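Acyl-coenzyme A oxidase 1 (Yarrowia lipolytica, PDB 5Y9D) oxidises acyl-CoA to trans-2-enoyl-CoA with FAD as cofactor, passing the electrons to O2 to form hydrogen peroxide in peroxisomal fatty acid beta-oxidation. Local coordinates at residues K160-G172 and K204-V218. Numbering follows the deposited sequence.
Sequences KQFYGCFAMTELG and KWWIGGAAHTSTHCV. With FAD (flavin-adenine dinucleotide), chain C.
T169 O accepts from W205 N at 2.9 Å, joining the two segments beside the flavin, whose pyrimidine side both of them hold: the T169 OG1 hydroxyl donates to FAD N1 at 2.6 Å, and G208 N donates to FAD O4. F166 O accepts a hydrogen bond from FAD N3 and T169 N bonds to O2, while W206 lays one face of its indole over the flavin's benzenoid ring.

Behind this shell, K204 fixes the chain that carries T169. Its NZ donates to A167 O (3.1 Å) and M168 O (3.0 Å), standing above both carbonyl planes, and also bonds to F220 O; the salt bridge to E170 OE2 is long and weak, and the backbone N of E181 bonds to E170 OE1 and T182 OG1 to OE2. A methionine in its place would probably leave the carbonyls of A167 and M168 without their shared donor and let the backbone around T169 shift against the flavin. I207 CD1 packs on A167 CA at 3.7 Å.

Farther out, 166-167 pairs in parallel with 216-218, A167 N donating to V218 O at 2.7 Å. With CG anti to its own N (chi1 -162°), F162 swings its ring onto H216 in an offset stack, planes 11° apart, CE2 over the centre of the imidazole, and T215 OG1 accepts from Y163 N at 2.9 Å.

Main-chain groups thus read much of the flavin's polar edge, and bonds to N1 and O2 would probably stabilise negative charge on the reduced ring.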
loop_
_atom_site.group_PDB
_atom_site.type_symbol
_atom_site.label_atom_id
_atom_site.label_comp_id
_atom_site.label_asym_id
_atom_site.label_seq_id
_atom_site.Cartn_x
_atom_site.Cartn_y
_atom_site.Cartn_z
ATOM N N LYS A 160 -19.104 29.733 -14.402
ATOM C CA LYS A 160 -19.668 30.952 -13.903
ATOM C C LYS A 160 -21.078 30.696 -13.443
ATOM O O LYS A 160 -21.952 30.391 -14.228
ATOM C CB LYS A 160 -19.657 31.997 -15.004
ATOM C CG LYS A 160 -18.289 32.240 -15.600
ATOM C CD LYS A 160 -18.034 33.717 -15.801
ATOM C CE LYS A 160 -16.644 33.976 -16.346
ATOM N NZ LYS A 160 -16.031 35.240 -15.853
ATOM N N GLN A 161 -21.281 30.822 -12.148
ATOM C CA GLN A 161 -22.569 30.616 -11.537
ATOM C C GLN A 161 -22.966 29.170 -11.695
ATOM O O GLN A 161 -24.117 28.832 -11.599
ATOM C CB GLN A 161 -23.602 31.522 -12.179
ATOM C CG GLN A 161 -23.242 32.985 -12.117
ATOM C CD GLN A 161 -24.441 33.882 -11.974
ATOM O OE1 GLN A 161 -25.503 33.453 -11.576
ATOM N NE2 GLN A 161 -24.265 35.138 -12.297
ATOM N N PHE A 162 -22.000 28.325 -11.991
ATOM C CA PHE A 162 -22.269 26.953 -12.315
ATOM C C PHE A 162 -21.101 26.063 -11.924
ATOM O O PHE A 162 -20.002 26.288 -12.369
ATOM C CB PHE A 162 -22.486 26.886 -13.816
ATOM C CG PHE A 162 -23.171 25.657 -14.273
ATOM C CD1 PHE A 162 -22.519 24.448 -14.250
ATOM C CD2 PHE A 162 -24.458 25.706 -14.738
ATOM C CE1 PHE A 162 -23.144 23.311 -14.674
ATOM C CE2 PHE A 162 -25.087 24.570 -15.172
ATOM C CZ PHE A 162 -24.431 23.373 -15.139
ATOM N N TYR A 163 -21.343 25.045 -11.117
ATOM C CA TYR A 163 -20.354 24.013 -10.897
ATOM C C TYR A 163 -20.963 22.631 -11.004
ATOM O O TYR A 163 -21.930 22.345 -10.361
ATOM C CB TYR A 163 -19.623 24.195 -9.570
ATOM C CG TYR A 163 -18.235 23.640 -9.622
ATOM C CD1 TYR A 163 -17.195 24.403 -10.073
ATOM C CD2 TYR A 163 -17.975 22.342 -9.257
ATOM C CE1 TYR A 163 -15.928 23.899 -10.150
ATOM C CE2 TYR A 163 -16.711 21.825 -9.331
ATOM C CZ TYR A 163 -15.699 22.607 -9.778
ATOM O OH TYR A 163 -14.440 22.111 -9.865
ATOM N N GLY A 164 -20.367 21.761 -11.790
ATOM C CA GLY A 164 -20.986 20.515 -12.122
ATOM C C GLY A 164 -20.389 19.392 -11.322
ATOM O O GLY A 164 -19.307 19.536 -10.755
ATOM N N CYS A 165 -21.098 18.274 -11.259
ATOM C CA CYS A 165 -20.546 17.034 -10.694
ATOM C C CYS A 165 -21.194 15.824 -11.379
ATOM O O CYS A 165 -22.050 15.978 -12.253
ATOM C CB CYS A 165 -20.764 16.984 -9.189
ATOM S SG CYS A 165 -22.501 16.716 -8.731
ATOM N N PHE A 166 -20.814 14.627 -10.967
ATOM C CA PHE A 166 -21.087 13.408 -11.737
ATOM C C PHE A 166 -21.655 12.369 -10.801
ATOM O O PHE A 166 -20.942 11.766 -10.048
ATOM C CB PHE A 166 -19.761 12.955 -12.371
ATOM C CG PHE A 166 -19.846 11.714 -13.230
ATOM C CD1 PHE A 166 -19.993 11.816 -14.594
ATOM C CD2 PHE A 166 -19.659 10.459 -12.682
ATOM C CE1 PHE A 166 -20.014 10.696 -15.394
ATOM C CE2 PHE A 166 -19.658 9.321 -13.484
ATOM C CZ PHE A 166 -19.846 9.448 -14.832
ATOM N N ALA A 167 -22.957 12.185 -10.824
ATOM C CA ALA A 167 -23.632 11.368 -9.810
ATOM C C ALA A 167 -24.062 10.033 -10.361
ATOM O O ALA A 167 -25.224 9.820 -10.660
ATOM C CB ALA A 167 -24.814 12.130 -9.223
ATOM N N MET A 168 -23.108 9.118 -10.467
ATOM C CA MET A 168 -23.346 7.793 -11.001
ATOM C C MET A 168 -23.502 6.765 -9.889
ATOM O O MET A 168 -24.498 6.083 -9.818
ATOM C CB MET A 168 -22.169 7.407 -11.885
ATOM C CG MET A 168 -22.184 5.949 -12.319
ATOM S SD MET A 168 -21.003 5.606 -13.628
ATOM C CE MET A 168 -21.987 6.208 -14.987
ATOM N N THR A 169 -22.473 6.660 -9.044
ATOM C CA THR A 169 -22.336 5.648 -7.985
ATOM C C THR A 169 -23.365 5.777 -6.893
ATOM O O THR A 169 -23.688 6.862 -6.510
ATOM C CB THR A 169 -20.946 5.805 -7.343
ATOM O OG1 THR A 169 -19.967 5.569 -8.336
ATOM C CG2 THR A 169 -20.691 4.827 -6.218
ATOM N N GLU A 170 -23.888 4.660 -6.403
ATOM C CA GLU A 170 -24.817 4.647 -5.263
ATOM C C GLU A 170 -24.207 3.826 -4.160
ATOM O O GLU A 170 -23.332 3.009 -4.396
ATOM C CB GLU A 170 -26.208 4.072 -5.576
ATOM C CG GLU A 170 -26.564 4.114 -7.004
ATOM C CD GLU A 170 -28.058 3.952 -7.305
ATOM O OE1 GLU A 170 -28.619 2.891 -6.884
ATOM O OE2 GLU A 170 -28.627 4.859 -8.033
ATOM N N LEU A 171 -24.691 4.036 -2.956
ATOM C CA LEU A 171 -24.257 3.245 -1.842
ATOM C C LEU A 171 -24.293 1.744 -2.171
ATOM O O LEU A 171 -23.371 1.036 -1.854
ATOM C CB LEU A 171 -25.139 3.539 -0.658
ATOM C CG LEU A 171 -24.710 2.952 0.681
ATOM C CD1 LEU A 171 -23.248 3.195 1.034
ATOM C CD2 LEU A 171 -25.613 3.572 1.746
ATOM N N GLY A 172 -25.403 1.314 -2.742
ATOM C CA GLY A 172 -25.640 -0.019 -3.228
ATOM C C GLY A 172 -24.855 -0.557 -4.401
ATOM O O GLY A 172 -24.633 -1.728 -4.483
ATOM N N LYS A 204 -26.863 8.334 -3.795
ATOM C CA LYS A 204 -25.664 8.543 -4.623
ATOM C C LYS A 204 -24.544 8.766 -3.652
ATOM O O LYS A 204 -24.762 9.332 -2.589
ATOM C CB LYS A 204 -25.788 9.762 -5.522
ATOM C CG LYS A 204 -26.848 9.667 -6.583
ATOM C CD LYS A 204 -26.520 8.590 -7.585
ATOM C CE LYS A 204 -27.616 8.390 -8.602
ATOM N NZ LYS A 204 -27.086 7.517 -9.690
ATOM N N TRP A 205 -23.370 8.271 -3.969
ATOM C CA TRP A 205 -22.321 8.093 -2.946
ATOM C C TRP A 205 -20.934 8.290 -3.516
ATOM O O TRP A 205 -20.686 7.913 -4.664
ATOM C CB TRP A 205 -22.412 6.722 -2.358
ATOM C CG TRP A 205 -21.790 6.688 -1.049
ATOM C CD1 TRP A 205 -20.502 6.404 -0.773
ATOM C CD2 TRP A 205 -22.410 6.974 0.190
ATOM N NE1 TRP A 205 -20.276 6.506 0.556
ATOM C CE2 TRP A 205 -21.438 6.850 1.177
ATOM C CE3 TRP A 205 -23.704 7.339 0.561
ATOM C CZ2 TRP A 205 -21.700 7.073 2.523
ATOM C CZ3 TRP A 205 -23.968 7.558 1.914
ATOM C CH2 TRP A 205 -22.970 7.415 2.871
ATOM N N TRP A 206 -20.065 8.926 -2.723
ATOM C CA TRP A 206 -18.738 9.383 -3.139
ATOM C C TRP A 206 -18.763 10.518 -4.142
ATOM O O TRP A 206 -17.763 10.740 -4.850
ATOM C CB TRP A 206 -17.916 8.226 -3.778
ATOM C CG TRP A 206 -17.570 7.177 -2.821
ATOM C CD1 TRP A 206 -17.890 5.871 -2.881
ATOM C CD2 TRP A 206 -16.828 7.371 -1.628
ATOM N NE1 TRP A 206 -17.392 5.218 -1.776
ATOM C CE2 TRP A 206 -16.730 6.136 -0.996
ATOM C CE3 TRP A 206 -16.235 8.484 -1.042
ATOM C CZ2 TRP A 206 -16.074 5.976 0.199
ATOM C CZ3 TRP A 206 -15.583 8.330 0.149
ATOM C CH2 TRP A 206 -15.507 7.081 0.762
ATOM N N ILE A 207 -19.883 11.212 -4.280
ATOM C CA ILE A 207 -19.960 12.159 -5.384
ATOM C C ILE A 207 -19.039 13.362 -5.149
ATOM O O ILE A 207 -19.359 14.260 -4.382
ATOM C CB ILE A 207 -21.395 12.673 -5.635
ATOM C CG1 ILE A 207 -22.401 11.511 -5.752
ATOM C CG2 ILE A 207 -21.421 13.575 -6.867
ATOM C CD1 ILE A 207 -21.987 10.367 -6.647
ATOM N N GLY A 208 -17.895 13.380 -5.817
ATOM C CA GLY A 208 -17.013 14.550 -5.794
ATOM C C GLY A 208 -17.705 15.868 -6.088
ATOM O O GLY A 208 -18.473 15.962 -7.046
ATOM N N GLY A 209 -17.483 16.872 -5.227
ATOM C CA GLY A 209 -18.064 18.205 -5.403
ATOM C C GLY A 209 -19.470 18.367 -4.838
ATOM O O GLY A 209 -19.931 19.498 -4.580
ATOM N N ALA A 210 -20.152 17.253 -4.583
ATOM C CA ALA A 210 -21.536 17.344 -4.163
ATOM C C ALA A 210 -21.676 17.974 -2.792
ATOM O O ALA A 210 -22.562 18.789 -2.586
ATOM C CB ALA A 210 -22.164 15.988 -4.153
ATOM N N ALA A 211 -20.792 17.610 -1.862
ATOM C CA ALA A 211 -21.016 17.964 -0.476
ATOM C C ALA A 211 -21.163 19.449 -0.326
ATOM O O ALA A 211 -22.116 19.920 0.261
ATOM C CB ALA A 211 -19.925 17.428 0.423
ATOM N N HIS A 212 -20.272 20.190 -0.948
ATOM C CA HIS A 212 -20.152 21.600 -0.668
ATOM C C HIS A 212 -20.118 22.545 -1.867
ATOM O O HIS A 212 -20.314 23.734 -1.686
ATOM C CB HIS A 212 -18.873 21.805 0.124
ATOM C CG HIS A 212 -19.017 21.581 1.594
ATOM N ND1 HIS A 212 -20.238 21.575 2.246
ATOM C CD2 HIS A 212 -18.077 21.438 2.558
ATOM C CE1 HIS A 212 -20.035 21.422 3.543
ATOM N NE2 HIS A 212 -18.738 21.343 3.758
ATOM N N THR A 213 -19.860 22.068 -3.083
ATOM C CA THR A 213 -19.527 23.020 -4.156
ATOM C C THR A 213 -20.434 23.022 -5.411
ATOM O O THR A 213 -20.739 24.076 -5.975
ATOM C CB THR A 213 -18.011 22.955 -4.498
ATOM O OG1 THR A 213 -17.757 23.356 -5.848
ATOM C CG2 THR A 213 -17.473 21.639 -4.330
ATOM N N SER A 214 -20.897 21.863 -5.819
ATOM C CA SER A 214 -21.618 21.750 -7.063
ATOM C C SER A 214 -23.007 22.295 -6.999
ATOM O O SER A 214 -23.722 22.087 -5.985
ATOM C CB SER A 214 -21.682 20.314 -7.493
ATOM O OG SER A 214 -20.392 19.915 -7.881
ATOM N N THR A 215 -23.380 22.987 -8.089
ATOM C CA THR A 215 -24.749 23.491 -8.269
ATOM C C THR A 215 -25.623 22.562 -9.102
ATOM O O THR A 215 -26.818 22.511 -8.927
ATOM C CB THR A 215 -24.726 24.796 -9.012
ATOM O OG1 THR A 215 -24.086 24.566 -10.270
ATOM C CG2 THR A 215 -23.965 25.819 -8.186
ATOM N N HIS A 216 -24.999 21.862 -10.037
ATOM C CA HIS A 216 -25.700 20.989 -10.946
ATOM C C HIS A 216 -25.027 19.672 -10.858
ATOM O O HIS A 216 -23.857 19.611 -10.462
ATOM C CB HIS A 216 -25.608 21.530 -12.355
ATOM C CG HIS A 216 -26.519 22.680 -12.593
ATOM N ND1 HIS A 216 -26.280 23.940 -12.081
ATOM C CD2 HIS A 216 -27.691 22.761 -13.261
ATOM C CE1 HIS A 216 -27.266 24.749 -12.435
ATOM N NE2 HIS A 216 -28.137 24.055 -13.142
ATOM N N CYS A 217 -25.763 18.621 -11.196
ATOM C CA CYS A 217 -25.169 17.288 -11.346
ATOM C C CYS A 217 -25.626 16.642 -12.655
ATOM O O CYS A 217 -26.640 17.050 -13.243
ATOM C CB CYS A 217 -25.545 16.405 -10.153
ATOM S SG CYS A 217 -26.961 15.298 -10.346
ATOM N N VAL A 218 -24.849 15.672 -13.119
ATOM C CA VAL A 218 -25.334 14.716 -14.094
ATOM C C VAL A 218 -25.608 13.476 -13.321
ATOM O O VAL A 218 -24.744 12.978 -12.637
ATOM C CB VAL A 218 -24.296 14.373 -15.158
ATOM C CG1 VAL A 218 -24.784 13.225 -16.024
ATOM C CG2 VAL A 218 -24.041 15.569 -16.024
HETATM P PA FAD C . -18.298 -3.014 -5.887
HETATM O O1A FAD C . -19.311 -3.118 -4.832
HETATM O O2A FAD C . -18.656 -3.091 -7.306
HETATM O O5B FAD C . -17.214 -4.110 -5.608
HETATM C C5B FAD C . -16.796 -4.521 -4.321
HETATM C C4B FAD C . -15.734 -5.601 -4.440
HETATM O O4B FAD C . -16.293 -6.764 -5.024
HETATM C C3B FAD C . -14.608 -5.179 -5.349
HETATM O O3B FAD C . -13.375 -5.585 -4.790
HETATM C C2B FAD C . -14.808 -5.945 -6.621
HETATM O O2B FAD C . -13.556 -6.290 -7.175
HETATM C C1B FAD C . -15.575 -7.162 -6.174
HETATM N N9A FAD C . -16.499 -7.556 -7.242
HETATM C C8A FAD C . -17.530 -6.850 -7.686
HETATM N N7A FAD C . -18.157 -7.491 -8.672
HETATM C C5A FAD C . -17.520 -8.642 -8.876
HETATM C C6A FAD C . -17.655 -9.802 -9.780
HETATM N N6A FAD C . -18.631 -9.869 -10.690
HETATM N N1A FAD C . -16.775 -10.792 -9.657
HETATM C C2A FAD C . -15.804 -10.745 -8.763
HETATM N N3A FAD C . -15.613 -9.737 -7.920
HETATM C C4A FAD C . -16.424 -8.674 -7.928
HETATM N N1 FAD C . -18.430 7.724 -8.246
HETATM C C2 FAD C . -19.016 8.668 -8.979
HETATM O O2 FAD C . -19.966 8.355 -9.683
HETATM N N3 FAD C . -18.617 9.930 -8.973
HETATM C C4 FAD C . -17.601 10.346 -8.243
HETATM O O4 FAD C . -17.248 11.515 -8.246
HETATM C C4X FAD C . -16.899 9.374 -7.414
HETATM N N5 FAD C . -15.872 9.728 -6.660
HETATM C C5X FAD C . -15.262 8.827 -5.907
HETATM C C6 FAD C . -14.221 9.237 -5.123
HETATM C C7 FAD C . -13.572 8.341 -4.334
HETATM C C7M FAD C . -12.418 8.819 -3.506
HETATM C C8 FAD C . -14.001 6.926 -4.337
HETATM C C8M FAD C . -13.320 5.899 -3.493
HETATM C C9 FAD C . -15.044 6.517 -5.120
HETATM C C9A FAD C . -15.698 7.422 -5.901
HETATM N N10 FAD C . -16.770 7.026 -6.697
HETATM C C10 FAD C . -17.391 7.999 -7.462
HETATM C "C1'" FAD C . -17.241 5.648 -6.721
HETATM C "C2'" FAD C . -16.239 4.690 -7.342
HETATM O "O2'" FAD C . -16.297 4.757 -8.751
HETATM C "C3'" FAD C . -16.553 3.289 -6.875
HETATM O "O3'" FAD C . -15.837 3.080 -5.675
HETATM C "C4'" FAD C . -16.102 2.221 -7.837
HETATM O "O4'" FAD C . -16.915 2.233 -9.002
HETATM C "C5'" FAD C . -16.166 0.855 -7.173
HETATM O "O5'" FAD C . -17.509 0.527 -6.914
HETATM P P FAD C . -17.995 -0.232 -5.627
HETATM O O1P FAD C . -17.353 0.296 -4.443
HETATM O O2P FAD C . -19.453 -0.228 -5.749
HETATM O O3P FAD C . -17.440 -1.700 -5.740
#